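Local coordinates for CRISPR-associated protein, Cse2 family (Thermobifida fusca, PDB 4H79) that probably binds nucleic acid as the CasB (Cse2) subunit of the type I-E CRISPR Cascade complex, at residues 21-24 and 25-29; 28-31 and 32-35; 127-130 and 131-134. All blocks are in the same frame, centred on the assembly; numbering follows the deposited sequence.

Interaction 1 (21-24 and 25-29)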
loop_
_atom_site.group_PDB
_atom_site.type_symbol
_atom_site.label_atom_id
_atom_site.label_comp_id
_atom_site.label_asym_id
_atom_site.label_seq_id
_atom_site.Cartn_x
_atom_site.Cartn_y
_atom_site.Cartn_z
ATOM N N VAL A 21 -1.329 8.856 5.097
ATOM C CA VAL A 21 -2.016 7.632 4.681
ATOM C C VAL A 21 -2.252 6.733 5.896
ATOM O O VAL A 21 -3.301 6.138 6.029
ATOM C CB VAL A 21 -1.190 6.877 3.609
ATOM C CG1 VAL A 21 -1.706 5.429 3.412
ATOM C CG2 VAL A 21 -1.205 7.663 2.305
ATOM N N ASP A 22 -1.270 6.644 6.788
ATOM C CA ASP A 22 -1.441 5.860 8.013
ATOM C C ASP A 22 -2.683 6.355 8.819
ATOM O O ASP A 22 -3.477 5.539 9.320
ATOM C CB ASP A 22 -0.184 6.022 8.897
ATOM C CG ASP A 22 -0.387 5.444 10.271
ATOM O OD1 ASP A 22 -0.768 4.256 10.451
ATOM O OD2 ASP A 22 -0.203 6.205 11.210
ATOM N N GLN A 23 -2.793 7.690 9.020
ATOM C CA GLN A 23 -3.879 8.280 9.796
ATOM C C GLN A 23 -5.229 8.053 9.045
ATOM O O GLN A 23 -6.229 7.659 9.644
ATOM C CB GLN A 23 -3.551 9.797 10.047
ATOM C CG GLN A 23 -4.531 10.549 10.933
ATOM C CD GLN A 23 -4.834 9.800 12.235
ATOM O OE1 GLN A 23 -3.920 9.334 12.954
ATOM N NE2 GLN A 23 -6.127 9.666 12.538
ATOM N N ARG A 24 -5.249 8.256 7.725
ATOM C CA ARG A 24 -6.486 8.106 6.984
ATOM C C ARG A 24 -6.960 6.610 6.967
ATOM O O ARG A 24 -8.141 6.326 7.136
ATOM C CB ARG A 24 -6.294 8.612 5.547
ATOM C CG ARG A 24 -7.618 8.574 4.750
ATOM C CD ARG A 24 -8.558 9.716 5.220
ATOM N NE ARG A 24 -9.857 9.575 4.544
ATOM C CZ ARG A 24 -10.966 9.124 5.114
ATOM N NH1 ARG A 24 -10.977 8.842 6.402
ATOM N NH2 ARG A 24 -12.075 8.984 4.391
ATOM N N VAL A 25 -6.050 5.658 6.712
ATOM C CA VAL A 25 -6.416 4.222 6.675
ATOM C C VAL A 25 -6.852 3.811 8.097
ATOM O O VAL A 25 -7.817 3.039 8.238
ATOM C CB VAL A 25 -5.203 3.368 6.246
ATOM C CG1 VAL A 25 -5.433 1.904 6.518
ATOM C CG2 VAL A 25 -4.835 3.626 4.784
ATOM N N ARG A 26 -6.185 4.315 9.151
ATOM C CA ARG A 26 -6.611 3.938 10.529
ATOM C C ARG A 26 -8.072 4.361 10.762
ATOM O O ARG A 26 -8.833 3.625 11.417
ATOM C CB ARG A 26 -5.764 4.604 11.636
ATOM C CG ARG A 26 -4.372 4.014 11.797
ATOM C CD ARG A 26 -3.655 4.875 12.873
ATOM N NE ARG A 26 -2.289 4.495 13.097
ATOM C CZ ARG A 26 -1.905 3.806 14.171
ATOM N NH1 ARG A 26 -2.834 3.441 15.045
ATOM N NH2 ARG A 26 -0.619 3.480 14.384
ATOM N N GLU A 27 -8.429 5.570 10.291
ATOM C CA GLU A 27 -9.787 6.090 10.427
ATOM C C GLU A 27 -10.768 5.198 9.722
ATOM O O GLU A 27 -11.787 4.812 10.314
ATOM C CB GLU A 27 -9.918 7.555 9.902
ATOM C CG GLU A 27 -9.283 8.530 10.892
ATOM C CD GLU A 27 -8.899 9.840 10.208
ATOM O OE1 GLU A 27 -9.210 9.983 8.992
ATOM O OE2 GLU A 27 -8.300 10.722 10.872
ATOM N N ILE A 28 -10.498 4.884 8.450
ATOM C CA ILE A 28 -11.428 4.057 7.687
ATOM C C ILE A 28 -11.490 2.649 8.297
ATOM O O ILE A 28 -12.560 2.038 8.400
ATOM C CB ILE A 28 -10.977 3.966 6.236
ATOM C CG1 ILE A 28 -11.056 5.373 5.570
ATOM C CG2 ILE A 28 -11.893 3.024 5.480
ATOM C CD1 ILE A 28 -10.431 5.410 4.147
ATOM N N GLN A 29 -10.326 2.144 8.700
ATOM C CA GLN A 29 -10.240 0.800 9.255
ATOM C C GLN A 29 -11.080 0.678 10.560
ATOM O O GLN A 29 -11.817 -0.327 10.762
ATOM C CB GLN A 29 -8.755 0.454 9.585
ATOM C CG GLN A 29 -8.572 -0.936 10.210
ATOM C CD GLN A 29 -7.098 -1.362 10.091
ATOM O OE1 GLN A 29 -6.801 -2.239 9.314
ATOM N NE2 GLN A 29 -6.178 -0.728 10.861
HETATM O O HOH W 1 1.055 5.073 13.281
#

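Interaction 2 (28-31 and 32-35)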
loop_
_atom_site.group_PDB
_atom_site.type_symbol
_atom_site.label_atom_id
_atom_site.label_comp_id
_atom_site.label_asym_id
_atom_site.label_seq_id
_atom_site.Cartn_x
_atom_site.Cartn_y
_atom_site.Cartn_z
ATOM N N ILE A 28 -10.498 4.884 8.450
ATOM C CA ILE A 28 -11.428 4.057 7.687
ATOM C C ILE A 28 -11.490 2.649 8.297
ATOM O O ILE A 28 -12.560 2.038 8.400
ATOM C CB ILE A 28 -10.977 3.966 6.236
ATOM C CG1 ILE A 28 -11.056 5.373 5.570
ATOM C CG2 ILE A 28 -11.893 3.024 5.480
ATOM C CD1 ILE A 28 -10.431 5.410 4.147
ATOM N N GLN A 29 -10.326 2.144 8.700
ATOM C CA GLN A 29 -10.240 0.800 9.255
ATOM C C GLN A 29 -11.080 0.678 10.560
ATOM O O GLN A 29 -11.817 -0.327 10.762
ATOM C CB GLN A 29 -8.755 0.454 9.585
ATOM C CG GLN A 29 -8.572 -0.936 10.210
ATOM C CD GLN A 29 -7.098 -1.362 10.091
ATOM O OE1 GLN A 29 -6.801 -2.239 9.314
ATOM N NE2 GLN A 29 -6.178 -0.728 10.861
ATOM N N GLU A 30 -10.975 1.673 11.441
ATOM C CA GLU A 30 -11.761 1.625 12.706
ATOM C C GLU A 30 -13.267 1.729 12.380
ATOM O O GLU A 30 -14.109 1.024 12.964
ATOM C CB GLU A 30 -11.267 2.800 13.594
ATOM C CG GLU A 30 -12.050 3.006 14.850
ATOM C CD GLU A 30 -11.906 1.832 15.815
ATOM O OE1 GLU A 30 -11.132 0.854 15.528
ATOM O OE2 GLU A 30 -12.563 1.908 16.858
ATOM N N GLY A 31 -13.617 2.594 11.422
ATOM C CA GLY A 31 -15.033 2.723 10.964
ATOM C C GLY A 31 -15.511 1.354 10.388
ATOM O O GLY A 31 -16.626 0.910 10.686
ATOM N N TYR A 32 -14.671 0.645 9.626
ATOM C CA TYR A 32 -15.082 -0.651 9.057
ATOM C C TYR A 32 -15.285 -1.678 10.142
ATOM O O TYR A 32 -16.204 -2.499 10.056
ATOM C CB TYR A 32 -14.016 -1.196 8.067
ATOM C CG TYR A 32 -14.444 -2.403 7.263
ATOM C CD1 TYR A 32 -15.476 -2.298 6.335
ATOM C CD2 TYR A 32 -13.781 -3.649 7.387
ATOM C CE1 TYR A 32 -15.877 -3.371 5.576
ATOM C CE2 TYR A 32 -14.162 -4.743 6.596
ATOM C CZ TYR A 32 -15.215 -4.596 5.689
ATOM O OH TYR A 32 -15.676 -5.629 4.879
ATOM N N ARG A 33 -14.397 -1.649 11.140
ATOM C CA ARG A 33 -14.493 -2.486 12.340
ATOM C C ARG A 33 -15.837 -2.313 13.064
ATOM O O ARG A 33 -16.459 -3.313 13.475
ATOM C CB ARG A 33 -13.344 -2.196 13.332
ATOM C CG ARG A 33 -13.342 -3.213 14.471
ATOM C CD ARG A 33 -12.234 -2.952 15.498
ATOM N NE ARG A 33 -12.471 -1.702 16.245
ATOM C CZ ARG A 33 -13.263 -1.583 17.319
ATOM N NH1 ARG A 33 -13.902 -2.654 17.813
ATOM N NH2 ARG A 33 -13.404 -0.389 17.929
ATOM N N LEU A 34 -16.258 -1.045 13.218
ATOM C CA LEU A 34 -17.574 -0.676 13.782
ATOM C C LEU A 34 -18.745 -0.877 12.792
ATOM O O LEU A 34 -19.872 -0.603 13.136
ATOM C CB LEU A 34 -17.565 0.769 14.298
ATOM C CG LEU A 34 -16.588 0.972 15.506
ATOM C CD1 LEU A 34 -16.452 2.441 15.922
ATOM C CD2 LEU A 34 -16.915 0.088 16.730
ATOM N N ASP A 35 -18.493 -1.346 11.575
ATOM C CA ASP A 35 -19.559 -1.495 10.566
ATOM C C ASP A 35 -20.221 -0.141 10.270
ATOM O O ASP A 35 -21.404 -0.070 9.971
ATOM C CB ASP A 35 -20.599 -2.551 10.995
ATOM C CG ASP A 35 -21.319 -3.197 9.801
ATOM O OD1 ASP A 35 -20.761 -3.281 8.672
ATOM O OD2 ASP A 35 -22.474 -3.632 9.988
#

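Interaction 3 (127-130 and 131-134)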
loop_
_atom_site.group_PDB
_atom_site.type_symbol
_atom_site.label_atom_id
_atom_site.label_comp_id
_atom_site.label_asym_id
_atom_site.label_seq_id
_atom_site.Cartn_x
_atom_site.Cartn_y
_atom_site.Cartn_z
ATOM N N ILE A 127 11.452 -21.297 -0.386
ATOM C CA ILE A 127 11.050 -20.220 -1.238
ATOM C C ILE A 127 10.146 -20.787 -2.383
ATOM O O ILE A 127 10.563 -21.687 -3.100
ATOM C CB ILE A 127 12.268 -19.518 -1.821
ATOM C CG1 ILE A 127 12.962 -18.664 -0.714
ATOM C CG2 ILE A 127 11.823 -18.688 -3.041
ATOM C CD1 ILE A 127 14.116 -17.811 -1.233
ATOM N N ASP A 128 8.910 -20.298 -2.512
ATOM C CA ASP A 128 8.049 -20.617 -3.694
ATOM C C ASP A 128 8.601 -19.784 -4.870
ATOM O O ASP A 128 8.447 -18.568 -4.903
ATOM C CB ASP A 128 6.596 -20.271 -3.349
ATOM C CG ASP A 128 5.648 -20.198 -4.574
ATOM O OD1 ASP A 128 4.470 -20.110 -4.307
ATOM O OD2 ASP A 128 6.001 -20.163 -5.771
ATOM N N GLU A 129 9.269 -20.448 -5.801
ATOM C CA GLU A 129 10.046 -19.752 -6.861
ATOM C C GLU A 129 9.166 -18.938 -7.777
ATOM O O GLU A 129 9.525 -17.814 -8.086
ATOM C CB GLU A 129 10.940 -20.726 -7.646
ATOM C CG GLU A 129 12.000 -21.286 -6.737
ATOM C CD GLU A 129 13.077 -20.256 -6.343
ATOM O OE1 GLU A 129 13.847 -20.604 -5.407
ATOM O OE2 GLU A 129 13.181 -19.128 -6.952
ATOM N N PRO A 130 8.011 -19.488 -8.201
ATOM C CA PRO A 130 7.118 -18.679 -9.061
ATOM C C PRO A 130 6.621 -17.414 -8.318
ATOM O O PRO A 130 6.612 -16.338 -8.893
ATOM C CB PRO A 130 5.953 -19.651 -9.365
ATOM C CG PRO A 130 6.586 -21.032 -9.273
ATOM C CD PRO A 130 7.601 -20.924 -8.151
ATOM N N LEU A 131 6.235 -17.533 -7.038
ATOM C CA LEU A 131 5.814 -16.357 -6.290
ATOM C C LEU A 131 7.016 -15.374 -6.082
ATOM O O LEU A 131 6.874 -14.156 -6.209
ATOM C CB LEU A 131 5.223 -16.763 -4.956
ATOM C CG LEU A 131 4.757 -15.626 -4.036
ATOM C CD1 LEU A 131 3.802 -14.623 -4.693
ATOM C CD2 LEU A 131 4.109 -16.261 -2.757
ATOM N N ARG A 132 8.193 -15.909 -5.794
ATOM C CA ARG A 132 9.340 -15.045 -5.544
ATOM C C ARG A 132 9.676 -14.315 -6.848
ATOM O O ARG A 132 9.999 -13.107 -6.828
ATOM C CB ARG A 132 10.555 -15.826 -5.037
ATOM C CG ARG A 132 11.736 -14.872 -4.600
ATOM C CD ARG A 132 12.875 -14.713 -5.662
ATOM N NE ARG A 132 13.585 -16.007 -5.786
ATOM C CZ ARG A 132 14.587 -16.365 -4.978
ATOM N NH1 ARG A 132 15.046 -15.516 -4.024
ATOM N NH2 ARG A 132 15.118 -17.571 -5.107
ATOM N N LYS A 133 9.573 -15.025 -7.978
ATOM C CA LYS A 133 9.833 -14.414 -9.291
ATOM C C LYS A 133 8.871 -13.245 -9.523
ATOM O O LYS A 133 9.303 -12.149 -9.958
ATOM C CB LYS A 133 9.686 -15.437 -10.420
ATOM C CG LYS A 133 9.889 -14.878 -11.820
ATOM C CD LYS A 133 9.907 -15.989 -12.876
ATOM C CE LYS A 133 10.114 -15.446 -14.287
ATOM N NZ LYS A 133 11.547 -15.454 -14.712
ATOM N N ARG A 134 7.580 -13.473 -9.241
ATOM C CA ARG A 134 6.549 -12.415 -9.392
ATOM C C ARG A 134 6.801 -11.234 -8.461
ATOM O O ARG A 134 6.596 -10.086 -8.849
ATOM C CB ARG A 134 5.119 -12.964 -9.198
ATOM C CG ARG A 134 4.714 -13.815 -10.403
ATOM C CD ARG A 134 3.494 -14.696 -10.156
ATOM N NE ARG A 134 2.253 -13.968 -10.394
ATOM C CZ ARG A 134 1.501 -13.403 -9.450
ATOM N NH1 ARG A 134 1.851 -13.478 -8.165
ATOM N NH2 ARG A 134 0.386 -12.766 -9.808
#

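Interaction 1 (21-24 and 25-29)
Val21 and Val25 lie one turn apart on the same face of helix 16-33, in the all-alpha fold of this Cse2-family protein. They form the packed side of the contact. Val21 CG1 lies 3.9 Å from Val25 CG2, and helix 80-99 covers both through Ala88 and Tyr95. Ile28 continues the buried face against Leu92. Its CG1 also sits over one face of the Arg24 guanidinium, offset toward the rim. A bend at chi2 (74°) turns the Arg24 chain so that it crosses Ile28 at a slant, and Arg24 NH2 is held by the backbone oxygen of Leu63.

The other side is polar and more exposed at Gln23 and Arg26. Gln23 NE2 donates an almost straight bond of 2.9 Å to Glu27 OE2. The oxygen lies in the amide plane, but the nitrogen meets it from above the carboxylate plane. Glu27 OE2 also pairs with Arg68, while the salt bridge from Arg24 NH1 to Glu27 OE1 is 3.3 Å long and its hydrogen bond is weak. Asp22 is different: it is buried, and His108 shares its OD1. Arg26 runs back extended, its guanidinium plane 84° from the carboxylate, and Arg26 NE reaches Asp22 OD1 at 3.1 Å. One water bridges the pair, donating to Asp22 OD2 at 2.7 Å and accepting from Arg26 NH2 at 2.6 Å.

Interaction 2 (28-31 and 32-35)
The C-terminal turn of helix 16-33 carries a salt bridge between Glu30 and Arg33, three residues apart. The two side chains lie side by side and point the same way. Arg33 grips the carboxylate side-on with two nitrogens, one to each oxygen. Arg33 NE donates to Glu30 OE1 at 3.0 Å, nearly straight at 172°. Arg33 NH2 donates to Glu30 OE2 at 2.7 Å, on its syn side, though tilted out of the carboxylate plane. Both oxygens lie close to the guanidinium plane, yet the two planes are 40° apart, and NE meets OE1 from above the carboxylate. Glu30 is bent at chi2 and Arg33 at chi3, which turns the two flat groups toward each other. Two bonds to separate oxygens limit rotation of either group.

Backbone bonds carry the helix to its end. Tyr32 N reaches Ile28 O at 2.8 Å, and Leu34 N reaches Glu30 O at 3.0 Å. The buried Tyr32 ring leads away from this pair; its OH is bonded to Ser101 N, and Arg103 makes a cation-pi contact with the ring. Asp35 then leaves the helix with positive phi (60°), and Asp35 N bonds to Tyr32 O at 3.0 Å. Its carboxylate pairs with Arg103. This ending is a Schellman motif, a classic C-terminal helix stop.

Interaction 3 (127-130 and 131-134)
Arg132 CG stands anti to the backbone N (chi1 -173°), and bends at chi2 and chi3 then fold the chain back toward Glu129. Glu129 bends at chi2 (-71°), and the two side chains run side by side in the same direction. Arg132 NH2 donates to the syn lone pair of Glu129 OE2 at 3.1 Å, with that oxygen close to the guanidinium plane. Weak bonds add to it, from Arg132 NH2 to Glu129 OE1 at 3.3 Å and from Arg132 NE to Glu129 OE2 at 3.4 Å. Ile127 CG2 lies over one face of the guanidinium and also touches Arg132 CB at 3.7 Å. Phe194 and His195 of helix 180-195 touch both Ile127 and Arg132. With an alanine at Arg132, Glu129 would probably lose this charged mate and Ile127 part of its cover.

Asp128 is the N-cap of helix 129-138. Asp128 OD2 accepts from Leu131 N at 2.9 Å, almost straight at 173°. The nitrogen comes from well above the carboxylate plane, and the Asp128 carboxylate packs across Leu131 CB. Leu131 is buried against Leu121 and Met122. Asp128 O takes Arg132 N at 2.8 Å. Two residues on, Arg134 N bonds to Pro130 O, and the Arg134 side chain reaches Glu153.

Overall arrangement
From the N terminus, the chain first forms helix 16-33. Interactions 1 and 2 follow each other along it, sharing Ile28 and Gln29, with centres about 10 Å apart. None of the three closes a loop, since each joins adjacent segments. Around interaction 1, helix 16-33 meets helices 80-99, 37-49 and 67-71. Interaction 2 carries the same helix to its end, beside helices 37-49 and 80-99. Interaction 3 comes much later, at the start of helix 129-138 near helix 180-195. Its centre is about 31 Å from that of interaction 1, on the opposite side of the chain's centre. Interactions 1 and 2 overlap, interaction 3 follows both in series, and none crosses another.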